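Local coordinates for protein tylactone synthase starter module and modules 1 & 2 (Streptomyces fradiae, PDB 2Z5L) that probably reduces the beta-keto group of a polyketide intermediate to a hydroxyl of defined chirality, as the first ketoreductase of tylosin biosynthesis, at residues 48-53 against 68-73. Numbering follows the deposited sequence.
Sequences GRCLLV and TVLSER
The delta-methyl CD1 of L70 meets both C50 and L52, the strand-to-helix packing of a beta-alpha-beta unit (strand 49-54, helix 60-71, strand 80-81) in the N-terminal, Rossmann-like half of this ketoreductase. Its tighter approach is to L52, where CD2 lies 3.6 Å from CD1 of L70. The second is to C50, whose SG stands 4.1 Å from that same methyl, with CB of C50 almost as near at 4.2 Å. SG and CB of the cysteine pack against the methyl as an apolar contact, and all three residues are buried.

Alternation along the strand explains the pairing. The CB atoms of C50 and L52 both point toward the helix, whereas that of L51 points away, and the L51 side chain packs on L95, S98 and M99 of helix 88-99. Strand and helix are still well separated at the backbone, the CA atoms of C50 and L70 being 7.9 Å apart, and side chains bridge that gap. L70 reaches across with CG anti to its own carbonyl carbon (chi1 -67°) and an extended second torsion (chi2 174°) that carries CD1 to the strand. The two leucines approach from opposed directions and meet only at their methyl ends, CD2 of L52 against CD1 of L70.

Further out, L52 also packs on L63, L66 and T67 of helix 60-71, and L70 touches L224 of helix 214-224. Backbone hydrogen bonds tie L51 to T108 and V110, and L52 to L80, holding the strand between its two neighbours. Within this frame, L52 CD2 and C50 SG subtend about 99° at L70 CD1.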
ATOM      1  N   GLY A  48      18.001 -14.339  20.705  1.00 58.85           N
ATOM      2  CA  GLY A  48      17.777 -15.772  20.583  1.00 57.75           C
ATOM      3  C   GLY A  48      18.353 -16.377  19.309  1.00 57.02           C
ATOM      4  O   GLY A  48      19.171 -15.764  18.614  1.00 57.72           O
ATOM      5  N   ARG A  49      17.927 -17.593  18.997  1.00 55.52           N
ATOM      6  CA  ARG A  49      18.413 -18.264  17.800  1.00 54.99           C
ATOM      7  C   ARG A  49      17.728 -17.723  16.552  1.00 53.38           C
ATOM      8  O   ARG A  49      16.524 -17.896  16.362  1.00 53.13           O
ATOM      9  CB  ARG A  49      18.193 -19.771  17.909  1.00 56.09           C
ATOM     10  CG  ARG A  49      16.807 -20.173  18.348  1.00 58.56           C
ATOM     11  CD  ARG A  49      16.809 -21.642  18.715  1.00 61.14           C
ATOM     12  NE  ARG A  49      17.109 -22.476  17.553  1.00 63.29           N
ATOM     13  CZ  ARG A  49      17.581 -23.717  17.619  1.00 64.43           C
ATOM     14  NH1 ARG A  49      17.821 -24.275  18.798  1.00 64.76           N
ATOM     15  NH2 ARG A  49      17.799 -24.402  16.505  1.00 65.03           N
ATOM     16  N   CYS A  50      18.506 -17.053  15.713  1.00 50.86           N
ATOM     17  CA  CYS A  50      17.990 -16.478  14.485  1.00 47.89           C
ATOM     18  C   CYS A  50      18.228 -17.379  13.295  1.00 44.53           C
ATOM     19  O   CYS A  50      19.183 -18.164  13.259  1.00 44.46           O
ATOM     20  CB  CYS A  50      18.659 -15.141  14.189  1.00 48.51           C
ATOM     21  SG  CYS A  50      18.523 -13.913  15.467  1.00 57.38           S
ATOM     22  N   LEU A  51      17.351 -17.237  12.313  1.00 40.78           N
ATOM     23  CA  LEU A  51      17.443 -17.982  11.071  1.00 38.28           C
ATOM     24  C   LEU A  51      17.426 -16.948   9.953  1.00 36.88           C
ATOM     25  O   LEU A  51      16.403 -16.314   9.714  1.00 37.50           O
ATOM     26  CB  LEU A  51      16.247 -18.917  10.921  1.00 33.73           C
ATOM     27  CG  LEU A  51      16.241 -19.863   9.712  1.00 31.71           C
ATOM     28  CD1 LEU A  51      17.273 -20.965   9.892  1.00 29.45           C
ATOM     29  CD2 LEU A  51      14.849 -20.492   9.575  1.00 30.90           C
ATOM     30  N   LEU A  52      18.562 -16.756   9.289  1.00 37.22           N
ATOM     31  CA  LEU A  52      18.622 -15.805   8.187  1.00 37.00           C
ATOM     32  C   LEU A  52      18.202 -16.512   6.913  1.00 36.10           C
ATOM     33  O   LEU A  52      18.886 -17.432   6.472  1.00 35.84           O
ATOM     34  CB  LEU A  52      20.034 -15.272   7.994  1.00 38.40           C
ATOM     35  CG  LEU A  52      20.726 -14.679   9.213  1.00 39.99           C
ATOM     36  CD1 LEU A  52      22.102 -14.207   8.800  1.00 40.37           C
ATOM     37  CD2 LEU A  52      19.906 -13.534   9.793  1.00 37.51           C
ATOM     38  N   VAL A  53      17.080 -16.078   6.334  1.00 36.02           N
ATOM     39  CA  VAL A  53      16.552 -16.642   5.091  1.00 34.76           C
ATOM     40  C   VAL A  53      16.921 -15.688   3.964  1.00 37.07           C
ATOM     41  O   VAL A  53      16.607 -14.502   4.023  1.00 36.27           O
ATOM     42  CB  VAL A  53      15.018 -16.761   5.124  1.00 34.44           C
ATOM     43  CG1 VAL A  53      14.528 -17.454   3.864  1.00 34.13           C
ATOM     44  CG2 VAL A  53      14.576 -17.527   6.370  1.00 35.63           C
ATOM     45  N   THR A  68      27.390 -11.854  12.343  1.00 57.51           N
ATOM     46  CA  THR A  68      28.279 -11.264  13.340  1.00 58.45           C
ATOM     47  C   THR A  68      27.533 -10.338  14.297  1.00 59.66           C
ATOM     48  O   THR A  68      27.573 -10.515  15.516  1.00 59.48           O
ATOM     49  CB  THR A  68      29.405 -10.456  12.663  1.00 58.42           C
ATOM     50  OG1 THR A  68      30.046 -11.271  11.675  1.00 57.68           O
ATOM     51  CG2 THR A  68      30.435 -10.012  13.693  1.00 59.13           C
ATOM     52  N   VAL A  69      26.854  -9.346  13.730  1.00 61.23           N
ATOM     53  CA  VAL A  69      26.104  -8.377  14.518  1.00 61.95           C
ATOM     54  C   VAL A  69      25.087  -9.056  15.438  1.00 62.10           C
ATOM     55  O   VAL A  69      24.987  -8.723  16.620  1.00 61.37           O
ATOM     56  CB  VAL A  69      25.365  -7.378  13.601  1.00 62.78           C
ATOM     57  CG1 VAL A  69      24.671  -6.323  14.439  1.00 63.22           C
ATOM     58  CG2 VAL A  69      26.349  -6.730  12.639  1.00 63.18           C
ATOM     59  N   LEU A  70      24.341 -10.013  14.891  1.00 62.29           N
ATOM     60  CA  LEU A  70      23.332 -10.734  15.661  1.00 63.19           C
ATOM     61  C   LEU A  70      23.934 -11.581  16.788  1.00 65.06           C
ATOM     62  O   LEU A  70      23.446 -11.560  17.921  1.00 64.13           O
ATOM     63  CB  LEU A  70      22.493 -11.625  14.735  1.00 61.11           C
ATOM     64  CG  LEU A  70      21.593 -10.909  13.725  1.00 59.49           C
ATOM     65  CD1 LEU A  70      20.936 -11.922  12.797  1.00 57.23           C
ATOM     66  CD2 LEU A  70      20.542 -10.105  14.468  1.00 56.49           C
ATOM     67  N   SER A  71      24.989 -12.329  16.472  1.00 67.37           N
ATOM     68  CA  SER A  71      25.652 -13.178  17.458  1.00 69.73           C
ATOM     69  C   SER A  71      26.196 -12.345  18.612  1.00 70.95           C
ATOM     70  O   SER A  71      26.116 -12.751  19.773  1.00 70.95           O
ATOM     71  CB  SER A  71      26.798 -13.961  16.811  1.00 70.20           C
ATOM     72  OG  SER A  71      26.306 -14.945  15.916  1.00 71.93           O
ATOM     73  N   GLU A  72      26.752 -11.183  18.294  1.00 72.19           N
ATOM     74  CA  GLU A  72      27.284 -10.317  19.332  1.00 74.18           C
ATOM     75  C   GLU A  72      26.153  -9.791  20.204  1.00 74.54           C
ATOM     76  O   GLU A  72      26.347  -8.860  20.984  1.00 76.06           O
ATOM     77  CB  GLU A  72      28.038  -9.140  18.719  1.00 75.27           C
ATOM     78  CG  GLU A  72      29.262  -9.533  17.916  1.00 77.97           C
ATOM     79  CD  GLU A  72      30.048  -8.325  17.452  1.00 79.16           C
ATOM     80  OE1 GLU A  72      29.460  -7.456  16.774  1.00 79.79           O
ATOM     81  OE2 GLU A  72      31.254  -8.245  17.771  1.00 80.29           O
ATOM     82  N   ARG A  73      24.971 -10.385  20.069  1.00 73.48           N
ATOM     83  CA  ARG A  73      23.812  -9.970  20.853  1.00 73.18           C
ATOM     84  C   ARG A  73      23.142 -11.162  21.508  1.00 72.92           C
ATOM     85  O   ARG A  73      21.996 -11.081  21.955  1.00 73.22           O
ATOM     86  CB  ARG A  73      22.810  -9.236  19.967  1.00 72.54           C
ATOM     87  CG  ARG A  73      23.308  -7.888  19.509  1.00 72.44           C
ATOM     88  CD  ARG A  73      22.339  -7.253  18.547  1.00 72.75           C
ATOM     89  NE  ARG A  73      22.602  -5.828  18.414  1.00 72.65           N
ATOM     90  CZ  ARG A  73      22.313  -4.930  19.348  1.00 72.87           C
ATOM     91  NH1 ARG A  73      21.744  -5.313  20.484  1.00 72.53           N
ATOM     92  NH2 ARG A  73      22.602  -3.651  19.149  1.00 73.31           N
TER